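Local coordinates for protein VAL-1 (Chlorella virus, PDB 3GNE) that degrades alginate as a polysaccharide lyase of family 14, cleaving the polymer's glycosidic linkages by elimination, at residues A[115-120]-A[188-193]; A[127-132]-A[197-202]; A[8-13]-A[29-34]; A[57-62]-A[236-241]. One frame throughout, in Å; residues are numbered along the deposited sequence.

Interaction 1. Residues A[115-120]-A[188-193]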
loop_
_atom_site.group_PDB
_atom_site.type_symbol
_atom_site.label_atom_id
_atom_site.label_comp_id
_atom_site.label_asym_id
_atom_site.label_seq_id
_atom_site.Cartn_x
_atom_site.Cartn_y
_atom_site.Cartn_z
ATOM N N ASN A 115 -5.019 -2.205 -3.998
ATOM C CA ASN A 115 -4.328 -1.038 -4.563
ATOM C C ASN A 115 -3.180 -0.706 -3.634
ATOM O O ASN A 115 -3.469 -0.209 -2.538
ATOM C CB ASN A 115 -5.320 0.139 -4.647
ATOM C CG ASN A 115 -4.809 1.253 -5.531
ATOM O OD1 ASN A 115 -3.939 0.971 -6.374
ATOM N ND2 ASN A 115 -5.305 2.465 -5.333
ATOM N N ARG A 116 -1.943 -1.012 -4.021
ATOM C CA ARG A 116 -0.834 -0.844 -3.102
ATOM C C ARG A 116 0.265 0.011 -3.708
ATOM O O ARG A 116 0.409 0.111 -4.915
ATOM C CB ARG A 116 -0.222 -2.194 -2.743
ATOM C CG ARG A 116 -1.096 -2.979 -1.760
ATOM C CD ARG A 116 -0.392 -4.289 -1.312
ATOM N NE ARG A 116 -0.437 -5.217 -2.493
ATOM C CZ ARG A 116 0.181 -6.393 -2.542
ATOM N NH1 ARG A 116 0.941 -6.796 -1.500
ATOM N NH2 ARG A 116 0.086 -7.207 -3.608
ATOM N N ILE A 117 1.072 0.586 -2.812
ATOM C CA ILE A 117 2.323 1.201 -3.212
ATOM C C ILE A 117 3.433 0.173 -3.149
ATOM O O ILE A 117 3.585 -0.538 -2.107
ATOM C CB ILE A 117 2.681 2.337 -2.216
ATOM C CG1 ILE A 117 1.709 3.517 -2.334
ATOM C CG2 ILE A 117 4.137 2.754 -2.421
ATOM C CD1 ILE A 117 1.833 4.331 -3.628
ATOM N N MET A 118 4.230 0.094 -4.207
ATOM C CA MET A 118 5.517 -0.575 -4.166
ATOM C C MET A 118 6.635 0.439 -4.433
ATOM O O MET A 118 6.498 1.360 -5.223
ATOM C CB MET A 118 5.688 -1.645 -5.244
ATOM C CG MET A 118 5.067 -2.985 -4.826
ATOM S SD MET A 118 5.344 -4.236 -6.117
ATOM C CE MET A 118 7.105 -4.536 -5.978
ATOM N N TRP A 119 7.767 0.193 -3.766
ATOM C CA TRP A 119 9.009 0.826 -4.208
ATOM C C TRP A 119 9.620 -0.035 -5.305
ATOM O O TRP A 119 9.216 -1.197 -5.477
ATOM C CB TRP A 119 9.969 1.092 -3.072
ATOM C CG TRP A 119 10.850 -0.028 -2.571
ATOM C CD1 TRP A 119 12.043 -0.413 -3.120
ATOM C CD2 TRP A 119 10.634 -0.893 -1.441
ATOM N NE1 TRP A 119 12.605 -1.466 -2.419
ATOM C CE2 TRP A 119 11.737 -1.773 -1.371
ATOM C CE3 TRP A 119 9.617 -1.016 -0.491
ATOM C CZ2 TRP A 119 11.877 -2.756 -0.395
ATOM C CZ3 TRP A 119 9.744 -1.984 0.478
ATOM C CH2 TRP A 119 10.860 -2.849 0.531
ATOM N N GLN A 120 10.583 0.527 -6.016
ATOM C CA GLN A 120 11.217 -0.111 -7.143
ATOM C C GLN A 120 12.721 0.080 -7.005
ATOM O O GLN A 120 13.229 0.713 -6.097
ATOM C CB GLN A 120 10.771 0.558 -8.454
ATOM C CG GLN A 120 9.235 0.480 -8.657
ATOM C CD GLN A 120 8.849 -0.920 -9.113
ATOM O OE1 GLN A 120 8.592 -1.863 -8.295
ATOM N NE2 GLN A 120 8.774 -1.038 -10.396
ATOM N N SER A 188 -7.458 5.417 -9.374
ATOM C CA SER A 188 -6.381 5.289 -8.401
ATOM C C SER A 188 -5.466 6.484 -8.549
ATOM O O SER A 188 -5.337 7.024 -9.625
ATOM C CB SER A 188 -5.581 4.015 -8.712
ATOM O OG SER A 188 -4.524 3.928 -7.744
ATOM N N TYR A 189 -4.825 6.913 -7.469
ATOM C CA TYR A 189 -3.761 7.908 -7.680
ATOM C C TYR A 189 -2.647 7.633 -6.689
ATOM O O TYR A 189 -2.856 7.037 -5.613
ATOM C CB TYR A 189 -4.312 9.315 -7.574
ATOM C CG TYR A 189 -4.753 9.925 -6.262
ATOM C CD1 TYR A 189 -3.924 10.230 -5.155
ATOM C CD2 TYR A 189 -6.100 10.295 -6.109
ATOM C CE1 TYR A 189 -4.370 10.800 -3.995
ATOM C CE2 TYR A 189 -6.562 10.904 -4.943
ATOM C CZ TYR A 189 -5.702 11.156 -3.889
ATOM O OH TYR A 189 -6.202 11.758 -2.758
ATOM N N VAL A 190 -1.458 8.076 -7.038
ATOM C CA VAL A 190 -0.269 7.970 -6.214
ATOM C C VAL A 190 0.329 9.360 -6.177
ATOM O O VAL A 190 0.411 10.032 -7.203
ATOM C CB VAL A 190 0.751 6.971 -6.786
ATOM C CG1 VAL A 190 2.076 7.058 -6.025
ATOM C CG2 VAL A 190 0.135 5.569 -6.702
ATOM N N ILE A 191 0.733 9.737 -4.963
ATOM C CA ILE A 191 1.485 10.967 -4.779
ATOM C C ILE A 191 2.805 10.619 -4.099
ATOM O O ILE A 191 2.799 9.914 -3.107
ATOM C CB ILE A 191 0.725 12.032 -3.941
ATOM C CG1 ILE A 191 -0.665 12.326 -4.445
ATOM C CG2 ILE A 191 1.551 13.309 -3.956
ATOM C CD1 ILE A 191 -1.465 13.254 -3.547
ATOM N N VAL A 192 3.906 11.140 -4.667
ATOM C CA VAL A 192 5.200 10.991 -4.016
ATOM C C VAL A 192 5.822 12.389 -3.974
ATOM O O VAL A 192 6.055 13.002 -5.039
ATOM C CB VAL A 192 6.176 10.020 -4.698
ATOM C CG1 VAL A 192 7.400 9.893 -3.830
ATOM C CG2 VAL A 192 5.498 8.636 -4.898
ATOM N N ASN A 193 6.075 12.913 -2.782
ATOM C CA ASN A 193 6.700 14.225 -2.578
ATOM C C ASN A 193 6.045 15.261 -3.426
ATOM O O ASN A 193 6.656 16.092 -4.078
ATOM C CB ASN A 193 8.206 14.144 -2.834
ATOM C CG ASN A 193 8.886 13.231 -1.799
ATOM O OD1 ASN A 193 8.489 13.268 -0.621
ATOM N ND2 ASN A 193 9.869 12.509 -2.237
#
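Ile117, Asn115 and Ser188 account for most of the surface buried here, with Val190 completing the apolar half. The terminal methyl of Ile117 does the touching: its CD1 approaches both branches of Val190, lying 3.6 Å from CG1 and 3.7 Å from CG2. Ile117's CB does not itself point at the opposite strand; the bend of its longer branch (chi2 -70°) brings the methyl across, and the two side chains lie at a slant to each other. Strands 112-119 and 186-192 belong to the two antiparallel sheets of a concanavalin-like beta-sandwich, so this pair meets between the layers. Their touching portions run nearly parallel, 9° apart end to end, and Asn115 stands over Ser188 just as Ile117 stands over Val190. At Asn115 the layers are joined by a polar link. Its amide ND2 donates to Ser188 OG at 2.9 Å, the N-H...O angle being 147° and the hydroxyl tilted slightly from the amide plane. Ser188 has its OG extended anti to the backbone N, where it also bonds to Asp127 OD2. Asn115 ND2 has a second partner in Thr172 OG1.

Interaction 2. Residues A[127-132]-A[197-202]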
loop_
_atom_site.group_PDB
_atom_site.type_symbol
_atom_site.label_atom_id
_atom_site.label_comp_id
_atom_site.label_asym_id
_atom_site.label_seq_id
_atom_site.Cartn_x
_atom_site.Cartn_y
_atom_site.Cartn_z
ATOM N N ASP A 127 2.246 2.349 -8.502
ATOM C CA ASP A 127 0.978 1.812 -8.082
ATOM C C ASP A 127 0.957 0.324 -8.433
ATOM O O ASP A 127 1.443 -0.032 -9.495
ATOM C CB ASP A 127 -0.130 2.554 -8.840
ATOM C CG ASP A 127 -1.501 2.351 -8.280
ATOM O OD1 ASP A 127 -1.627 1.753 -7.166
ATOM O OD2 ASP A 127 -2.467 2.704 -8.953
ATOM N N TYR A 128 0.433 -0.522 -7.570
ATOM C CA TYR A 128 0.502 -1.968 -7.786
ATOM C C TYR A 128 -0.872 -2.583 -7.471
ATOM O O TYR A 128 -1.303 -2.581 -6.312
ATOM C CB TYR A 128 1.590 -2.522 -6.889
ATOM C CG TYR A 128 1.905 -3.982 -7.126
ATOM C CD1 TYR A 128 2.413 -4.400 -8.377
ATOM C CD2 TYR A 128 1.706 -4.916 -6.103
ATOM C CE1 TYR A 128 2.708 -5.740 -8.623
ATOM C CE2 TYR A 128 2.037 -6.253 -6.340
ATOM C CZ TYR A 128 2.526 -6.671 -7.581
ATOM O OH TYR A 128 2.859 -7.971 -7.847
ATOM N N ILE A 129 -1.536 -3.046 -8.491
ATOM C CA ILE A 129 -2.951 -3.417 -8.404
ATOM C C ILE A 129 -3.150 -4.898 -8.637
ATOM O O ILE A 129 -2.672 -5.436 -9.642
ATOM C CB ILE A 129 -3.765 -2.606 -9.448
ATOM C CG1 ILE A 129 -3.620 -1.113 -9.152
ATOM C CG2 ILE A 129 -5.242 -3.066 -9.445
ATOM C CD1 ILE A 129 -4.393 -0.206 -10.121
ATOM N N TYR A 130 -3.933 -5.554 -7.791
ATOM C CA TYR A 130 -4.484 -6.877 -8.070
ATOM C C TYR A 130 -5.971 -6.647 -8.360
ATOM O O TYR A 130 -6.710 -6.300 -7.402
ATOM C CB TYR A 130 -4.366 -7.819 -6.882
ATOM C CG TYR A 130 -3.113 -8.678 -6.813
ATOM C CD1 TYR A 130 -1.841 -8.118 -6.615
ATOM C CD2 TYR A 130 -3.213 -10.062 -6.865
ATOM C CE1 TYR A 130 -0.707 -8.943 -6.532
ATOM C CE2 TYR A 130 -2.083 -10.860 -6.795
ATOM C CZ TYR A 130 -0.842 -10.302 -6.623
ATOM O OH TYR A 130 0.243 -11.162 -6.540
ATOM N N PRO A 131 -6.398 -6.785 -9.599
ATOM C CA PRO A 131 -7.835 -6.616 -9.899
ATOM C C PRO A 131 -8.609 -7.908 -9.690
ATOM O O PRO A 131 -7.996 -8.969 -9.548
ATOM C CB PRO A 131 -7.788 -6.236 -11.404
ATOM C CG PRO A 131 -6.624 -7.085 -11.915
ATOM C CD PRO A 131 -5.600 -7.097 -10.800
ATOM N N PRO A 132 -9.947 -7.827 -9.650
ATOM C CA PRO A 132 -10.728 -9.039 -9.419
ATOM C C PRO A 132 -10.723 -10.015 -10.581
ATOM O O PRO A 132 -10.689 -9.610 -11.747
ATOM C CB PRO A 132 -12.166 -8.454 -9.231
ATOM C CG PRO A 132 -11.970 -7.035 -8.800
ATOM C CD PRO A 132 -10.786 -6.600 -9.681
ATOM N N GLU A 197 0.079 11.260 -9.774
ATOM C CA GLU A 197 -0.355 10.619 -11.011
ATOM C C GLU A 197 -1.672 9.880 -10.775
ATOM O O GLU A 197 -1.871 9.281 -9.701
ATOM C CB GLU A 197 0.679 9.627 -11.569
ATOM C CG GLU A 197 2.021 10.288 -11.968
ATOM C CD GLU A 197 1.960 11.223 -13.145
ATOM O OE1 GLU A 197 1.002 11.205 -13.920
ATOM O OE2 GLU A 197 2.911 12.018 -13.310
ATOM N N VAL A 198 -2.571 9.914 -11.741
ATOM C CA VAL A 198 -3.883 9.329 -11.653
ATOM C C VAL A 198 -4.076 8.285 -12.743
ATOM O O VAL A 198 -3.620 8.473 -13.897
ATOM C CB VAL A 198 -4.952 10.422 -11.790
ATOM C CG1 VAL A 198 -6.354 9.858 -11.609
ATOM C CG2 VAL A 198 -4.656 11.526 -10.774
ATOM N N LEU A 199 -4.754 7.202 -12.368
ATOM C CA LEU A 199 -5.154 6.168 -13.316
ATOM C C LEU A 199 -6.686 6.140 -13.314
ATOM O O LEU A 199 -7.276 5.927 -12.208
ATOM C CB LEU A 199 -4.602 4.788 -12.942
ATOM C CG LEU A 199 -5.062 3.600 -13.796
ATOM C CD1 LEU A 199 -4.551 3.687 -15.232
ATOM C CD2 LEU A 199 -4.649 2.280 -13.149
ATOM N N LYS A 200 -7.355 6.355 -14.435
ATOM C CA LYS A 200 -8.813 6.318 -14.473
ATOM C C LYS A 200 -9.272 5.096 -15.245
ATOM O O LYS A 200 -8.484 4.404 -15.910
ATOM C CB LYS A 200 -9.323 7.614 -15.145
ATOM C CG LYS A 200 -8.974 8.881 -14.370
ATOM C CD LYS A 200 -9.822 10.053 -14.876
ATOM C CE LYS A 200 -9.582 11.306 -14.057
ATOM N NZ LYS A 200 -10.312 12.494 -14.577
ATOM N N ARG A 201 -10.555 4.786 -15.140
ATOM C CA ARG A 201 -11.211 3.733 -15.937
ATOM C C ARG A 201 -11.109 2.306 -15.412
ATOM O O ARG A 201 -11.167 1.296 -16.115
ATOM C CB ARG A 201 -10.773 3.943 -17.393
ATOM C CG ARG A 201 -11.465 5.202 -17.957
ATOM C CD ARG A 201 -10.483 6.345 -18.229
ATOM N NE ARG A 201 -10.862 7.115 -19.414
ATOM C CZ ARG A 201 -10.536 6.832 -20.668
ATOM N NH1 ARG A 201 -9.796 5.763 -20.951
ATOM N NH2 ARG A 201 -10.957 7.621 -21.655
ATOM N N ILE A 202 -11.009 2.221 -14.076
ATOM C CA ILE A 202 -10.811 0.929 -13.414
ATOM C C ILE A 202 -12.116 0.341 -12.939
ATOM O O ILE A 202 -12.970 1.071 -12.419
ATOM C CB ILE A 202 -9.962 1.146 -12.138
ATOM C CG1 ILE A 202 -8.605 1.795 -12.470
ATOM C CG2 ILE A 202 -9.792 -0.166 -11.417
ATOM C CD1 ILE A 202 -7.853 2.253 -11.252
#
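Apolar contact alone joins Ile129 to Leu199 and Ile202; no hydrogen bond passes between residues 127-132 and 197-202. The closest approach is methyl to methyl, Ile129 CD1 to Leu199 CD2 at 3.9 Å. Ile129 carries an extended longer branch, its CD1 anti to CA (chi2 -180°), which reaches straight out from strand 125-130. Leu199 answers with one branch of its fork, CD2, from a side chain set askew to that of Ile129. Ile202 adds a looser touch, its CD1 standing 4.4 Å from the same Ile129 CD1. One methyl group therefore meets two residues of the facing strand, and the modest 95 Å² buried in all fits a contact made at side-chain ends.

The backbone explains why Leu199 and Ile202, three positions apart, can both point across. Arg201 and Ile202 together face Gly186 in a G1 beta bulge, with Arg201 at positive phi (85°), and this extra residue shifts the usual alternation of the strand.

Strand 195-202 is paired with 186-192 in one sheet, while 125-130 lies between 112-119 and 149-151 in the other. Phe151 of strand 149-151 touches both Ile129 and Leu199, and Ser188 of strand 186-192 lies against Ile202, placing the contact between the layers.

Interaction 3. Residues A[8-13]-A[29-34]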
loop_
_atom_site.group_PDB
_atom_site.type_symbol
_atom_site.label_atom_id
_atom_site.label_comp_id
_atom_site.label_asym_id
_atom_site.label_seq_id
_atom_site.Cartn_x
_atom_site.Cartn_y
_atom_site.Cartn_z
ATOM N N ASP A 8 -2.257 7.008 15.778
ATOM C CA ASP A 8 -1.335 7.206 16.884
ATOM C C ASP A 8 -0.523 5.935 17.083
ATOM O O ASP A 8 -1.027 4.878 17.520
ATOM C CB ASP A 8 -2.184 7.484 18.121
ATOM C CG ASP A 8 -1.330 7.739 19.337
ATOM O OD1 ASP A 8 -1.929 8.166 20.376
ATOM O OD2 ASP A 8 -0.087 7.521 19.326
ATOM N N LEU A 9 0.762 5.957 16.741
ATOM C CA LEU A 9 1.574 4.747 16.803
ATOM C C LEU A 9 1.785 4.267 18.241
ATOM O O LEU A 9 2.132 3.112 18.461
ATOM C CB LEU A 9 2.954 4.959 16.165
ATOM C CG LEU A 9 2.890 5.151 14.657
ATOM C CD1 LEU A 9 4.293 5.498 14.180
ATOM C CD2 LEU A 9 2.353 3.933 13.936
ATOM N N ASN A 10 1.545 5.145 19.215
ATOM C CA ASN A 10 1.599 4.653 20.592
ATOM C C ASN A 10 0.437 3.725 20.922
ATOM O O ASN A 10 0.456 3.035 21.969
ATOM C CB ASN A 10 1.563 5.848 21.547
ATOM C CG ASN A 10 2.848 6.654 21.419
ATOM O OD1 ASN A 10 2.791 7.879 21.421
ATOM N ND2 ASN A 10 3.926 5.915 21.269
ATOM N N LEU A 11 -0.553 3.684 20.014
ATOM C CA LEU A 11 -1.637 2.698 20.212
ATOM C C LEU A 11 -1.567 1.531 19.218
ATOM O O LEU A 11 -2.537 0.742 19.122
ATOM C CB LEU A 11 -2.985 3.446 20.019
ATOM C CG LEU A 11 -3.217 4.603 21.024
ATOM C CD1 LEU A 11 -4.529 5.307 20.672
ATOM C CD2 LEU A 11 -3.227 4.100 22.438
ATOM N N LEU A 12 -0.471 1.382 18.446
ATOM C CA LEU A 12 -0.445 0.432 17.358
ATOM C C LEU A 12 -0.827 -0.998 17.781
ATOM O O LEU A 12 -1.567 -1.615 17.013
ATOM C CB LEU A 12 0.975 0.407 16.761
ATOM C CG LEU A 12 1.102 -0.440 15.474
ATOM C CD1 LEU A 12 0.236 0.077 14.362
ATOM C CD2 LEU A 12 2.573 -0.447 15.106
ATOM N N THR A 13 -0.365 -1.425 18.947
ATOM C CA THR A 13 -0.686 -2.808 19.360
ATOM C C THR A 13 -1.722 -2.798 20.474
ATOM O O THR A 13 -1.819 -3.805 21.163
ATOM C CB THR A 13 0.568 -3.562 19.825
ATOM O OG1 THR A 13 1.177 -2.795 20.911
ATOM C CG2 THR A 13 1.579 -3.727 18.717
ATOM N N SER A 29 10.603 -5.253 14.009
ATOM C CA SER A 29 10.408 -3.801 13.966
ATOM C C SER A 29 9.949 -3.263 15.318
ATOM O O SER A 29 9.571 -4.043 16.198
ATOM C CB SER A 29 9.401 -3.464 12.875
ATOM O OG SER A 29 9.906 -3.898 11.592
ATOM N N ALA A 30 9.943 -1.932 15.455
ATOM C CA ALA A 30 9.572 -1.365 16.727
ATOM C C ALA A 30 9.067 0.067 16.558
ATOM O O ALA A 30 9.588 0.829 15.748
ATOM C CB ALA A 30 10.774 -1.339 17.702
ATOM N N VAL A 31 8.064 0.400 17.352
ATOM C CA VAL A 31 7.701 1.806 17.511
ATOM C C VAL A 31 8.758 2.493 18.370
ATOM O O VAL A 31 9.134 2.021 19.435
ATOM C CB VAL A 31 6.286 1.944 18.153
ATOM C CG1 VAL A 31 5.921 3.375 18.469
ATOM C CG2 VAL A 31 5.266 1.373 17.185
ATOM N N THR A 32 9.268 3.622 17.880
ATOM C CA THR A 32 10.358 4.323 18.558
ATOM C C THR A 32 10.300 5.756 18.133
ATOM O O THR A 32 9.350 6.216 17.486
ATOM C CB THR A 32 11.689 3.613 18.238
ATOM O OG1 THR A 32 12.726 4.138 19.080
ATOM C CG2 THR A 32 12.090 3.820 16.784
ATOM N N THR A 33 11.336 6.481 18.581
ATOM C CA THR A 33 11.471 7.876 18.204
ATOM C C THR A 33 12.712 8.057 17.336
ATOM O O THR A 33 13.764 7.530 17.700
ATOM C CB THR A 33 11.624 8.732 19.473
ATOM O OG1 THR A 33 10.363 8.658 20.163
ATOM C CG2 THR A 33 11.845 10.202 19.139
ATOM N N PHE A 34 12.516 8.790 16.250
ATOM C CA PHE A 34 13.650 8.996 15.328
ATOM C C PHE A 34 13.453 10.371 14.755
ATOM O O PHE A 34 12.323 10.722 14.326
ATOM C CB PHE A 34 13.731 7.879 14.267
ATOM C CG PHE A 34 14.761 8.186 13.164
ATOM C CD1 PHE A 34 16.113 7.962 13.441
ATOM C CD2 PHE A 34 14.414 8.673 11.941
ATOM C CE1 PHE A 34 17.086 8.258 12.482
ATOM C CE2 PHE A 34 15.350 8.975 10.977
ATOM C CZ PHE A 34 16.692 8.781 11.272
#
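Val31 meets the turn at residues 8-13 with both of its methyls, and nearly the whole contact is built on this one side chain. Before it in the segment, Ser29 is committed to other neighbours, its OG bonding to Gly58 O and to Val43 N. Ala30 opens the strand and turns its methyl away from the turn.

Val31 then points toward it, its CG1 anti to the backbone N (chi1 174°), so that the two branches spread over different parts of the turn. CG1 packs on Leu9, 4.1 Å from its CB and 3.8 Å from its carbonyl O. CG2 lies equally close to Leu9 O and touches Leu12 CD2 at 3.9 Å, the Leu12 and Val31 side chains being inclined to one another. The exposed side chain of Asn10 brushes CG1 at the outer margin. The surface that receives the valine is a compact turn containing a short 3-10 segment at residues 9-10. Asp8 starts it as an Asx turn: OD2 accepts from Asn10 N at 2.9 Å, the N-H arriving from above the carboxylate plane. Backbone bonds from Leu11 N to Asp8 O and from Leu12 N to Leu9 O close it further, presenting Leu9 and Leu12 on the same side.

Beyond Val31, Thr32 points away, Thr33 OG1 bonds to Arg38, and Phe34 stacks on Tyr234. Residues 8-13 lie in the loop between strands 3-6 and 21-25, which here packs on strand 30-34. Strand 30-34 pairs with 37-44, whose Val40 touches Leu9, while Leu12 rests on Val21 of strand 21-25 and Phe61 of strand 59-63.

Interaction 4. Residues A[57-62]-A[236-241]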
loop_
_atom_site.group_PDB
_atom_site.type_symbol
_atom_site.label_atom_id
_atom_site.label_comp_id
_atom_site.label_asym_id
_atom_site.label_seq_id
_atom_site.Cartn_x
_atom_site.Cartn_y
_atom_site.Cartn_z
ATOM N N GLY A 57 11.603 -9.785 8.040
ATOM C CA GLY A 57 11.712 -8.392 7.662
ATOM C C GLY A 57 10.392 -7.676 7.598
ATOM O O GLY A 57 9.335 -8.243 7.282
ATOM N N GLY A 58 10.458 -6.399 7.909
ATOM C CA GLY A 58 9.323 -5.479 7.815
ATOM C C GLY A 58 8.374 -5.607 8.986
ATOM O O GLY A 58 8.719 -6.074 10.052
ATOM N N PHE A 59 7.125 -5.172 8.713
ATOM C CA PHE A 59 6.049 -5.282 9.709
ATOM C C PHE A 59 4.742 -5.106 8.950
ATOM O O PHE A 59 4.745 -4.587 7.829
ATOM C CB PHE A 59 6.165 -4.294 10.876
ATOM C CG PHE A 59 5.886 -2.828 10.539
ATOM C CD1 PHE A 59 4.685 -2.267 10.965
ATOM C CD2 PHE A 59 6.779 -2.036 9.829
ATOM C CE1 PHE A 59 4.359 -0.937 10.710
ATOM C CE2 PHE A 59 6.482 -0.695 9.561
ATOM C CZ PHE A 59 5.283 -0.172 10.000
ATOM N N SER A 60 3.663 -5.522 9.607
ATOM C CA SER A 60 2.351 -5.404 8.962
ATOM C C SER A 60 1.291 -5.087 9.999
ATOM O O SER A 60 1.462 -5.339 11.171
ATOM C CB SER A 60 2.025 -6.718 8.221
ATOM O OG SER A 60 1.835 -7.761 9.141
ATOM N N PHE A 61 0.162 -4.577 9.452
ATOM C CA PHE A 61 -1.056 -4.437 10.273
ATOM C C PHE A 61 -2.206 -4.156 9.314
ATOM O O PHE A 61 -1.985 -3.736 8.197
ATOM C CB PHE A 61 -0.948 -3.320 11.328
ATOM C CG PHE A 61 -0.764 -1.925 10.786
ATOM C CD1 PHE A 61 -1.908 -1.129 10.558
ATOM C CD2 PHE A 61 0.490 -1.375 10.571
ATOM C CE1 PHE A 61 -1.778 0.170 10.119
ATOM C CE2 PHE A 61 0.653 -0.077 10.078
ATOM C CZ PHE A 61 -0.508 0.671 9.873
ATOM N N SER A 62 -3.444 -4.372 9.793
ATOM C CA SER A 62 -4.581 -3.868 9.019
ATOM C C SER A 62 -5.320 -2.850 9.885
ATOM O O SER A 62 -5.113 -2.787 11.099
ATOM C CB SER A 62 -5.516 -5.003 8.611
ATOM O OG SER A 62 -6.026 -5.664 9.775
ATOM N N THR A 236 6.299 6.899 9.313
ATOM C CA THR A 236 5.619 7.757 10.300
ATOM C C THR A 236 4.430 8.423 9.672
ATOM O O THR A 236 4.272 8.428 8.462
ATOM C CB THR A 236 6.630 8.806 10.857
ATOM O OG1 THR A 236 6.072 9.431 12.022
ATOM C CG2 THR A 236 6.977 9.859 9.784
ATOM N N ASN A 237 3.599 9.043 10.521
ATOM C CA ASN A 237 2.541 9.929 10.082
ATOM C C ASN A 237 1.573 9.217 9.139
ATOM O O ASN A 237 1.284 9.709 8.035
ATOM C CB ASN A 237 3.109 11.203 9.411
ATOM C CG ASN A 237 2.077 12.310 9.469
ATOM O OD1 ASN A 237 1.151 12.312 10.280
ATOM N ND2 ASN A 237 2.238 13.293 8.555
ATOM N N PHE A 238 1.070 8.081 9.556
ATOM C CA PHE A 238 0.048 7.371 8.783
ATOM C C PHE A 238 -1.271 8.126 8.899
ATOM O O PHE A 238 -1.752 8.379 10.007
ATOM C CB PHE A 238 -0.150 5.955 9.363
ATOM C CG PHE A 238 1.023 5.038 9.077
ATOM C CD1 PHE A 238 1.005 4.237 7.940
ATOM C CD2 PHE A 238 2.119 4.951 9.920
ATOM C CE1 PHE A 238 2.088 3.339 7.715
ATOM C CE2 PHE A 238 3.179 4.103 9.712
ATOM C CZ PHE A 238 3.159 3.299 8.579
ATOM N N GLN A 239 -1.857 8.528 7.773
ATOM C CA GLN A 239 -3.061 9.316 7.722
ATOM C C GLN A 239 -4.088 8.679 6.797
ATOM O O GLN A 239 -3.757 8.061 5.801
ATOM C CB GLN A 239 -2.749 10.743 7.184
ATOM C CG GLN A 239 -1.805 11.490 8.115
ATOM C CD GLN A 239 -1.428 12.843 7.573
ATOM O OE1 GLN A 239 -1.154 12.903 6.368
ATOM N NE2 GLN A 239 -1.385 13.898 8.368
ATOM N N MET A 240 -5.342 8.916 7.206
ATOM C CA MET A 240 -6.475 8.587 6.352
ATOM C C MET A 240 -7.020 9.921 5.839
ATOM O O MET A 240 -7.303 10.795 6.688
ATOM C CB MET A 240 -7.554 7.791 7.079
ATOM C CG MET A 240 -8.624 7.304 6.112
ATOM S SD MET A 240 -9.909 6.281 6.850
ATOM C CE MET A 240 -10.689 7.462 8.041
ATOM N N LYS A 241 -7.157 10.089 4.541
ATOM C CA LYS A 241 -7.475 11.398 3.965
ATOM C C LYS A 241 -8.650 11.290 3.006
ATOM O O LYS A 241 -8.874 10.207 2.464
ATOM C CB LYS A 241 -6.254 11.960 3.211
ATOM C CG LYS A 241 -5.027 12.132 4.134
ATOM C CD LYS A 241 -3.801 12.667 3.373
ATOM C CE LYS A 241 -4.077 14.062 2.842
ATOM N NZ LYS A 241 -2.848 14.643 2.205
#
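Strands 59-63 and 231-241 lie in different sheets, their backbones far apart, with Phe61 CA 12.0 Å from Phe238 CA and Phe59 CA 13.1 Å from Thr236 CA. Three phenylalanines bridge that distance. Phe61 and Phe238 form a T-shaped (edge-to-face) pair: the rim of Phe61 is directed at one face of Phe238, centroids 5.7 Å apart and planes at 76°. Phe61 CZ leads the approach, standing over the face but offset toward the ring's rim, where its closest atom is Phe238 CE1 at 4.3 Å. Phe59 comes beside it, its CZ 4.3 Å from Phe238 CZ, and meets that ring obliquely. Both Phe59 and Phe61 hold CG on the same side of the backbone N (chi1 71° and 63°); being two residues apart on one strand, they project toward the same layer, and Phe59 CE1 lies in the plane of Phe61 at its edge. Phe238 thus sets its ring against two others in the buried interior of the sandwich.

Trp217 of strand 212-221, the sheet neighbour of 59-63, meets all three rings and enlarges the aromatic cluster. Strand 231-241 pairs with 72-80 and 37-44 in the opposing sheet; Val40 and Ala42 of strand 37-44 pack on Phe59, and Leu7 flanks Phe238.

Overall arrangement
All four contacts belong to one sandwich of antiparallel sheets, and interactions 1, 2 and 4 join its two layers directly. Interactions 1 and 2, centred 10 Å apart, use consecutive strands of each sheet (112-119 with 125-130, 186-192 with 195-202); their segments alternate along the chain, and they touch. Interactions 3 and 4 form a second pair, also 10 Å apart and touching, as where Leu9 meets Phe238. Interaction 3 closes early in the sequence, whereas interaction 4 spans 173 intervening residues that include both segments of interactions 1 and 2. Interactions 2 and 4, about 20 Å apart between centres, lie on opposite sides of the chain's centre, so the two sheets meet at both.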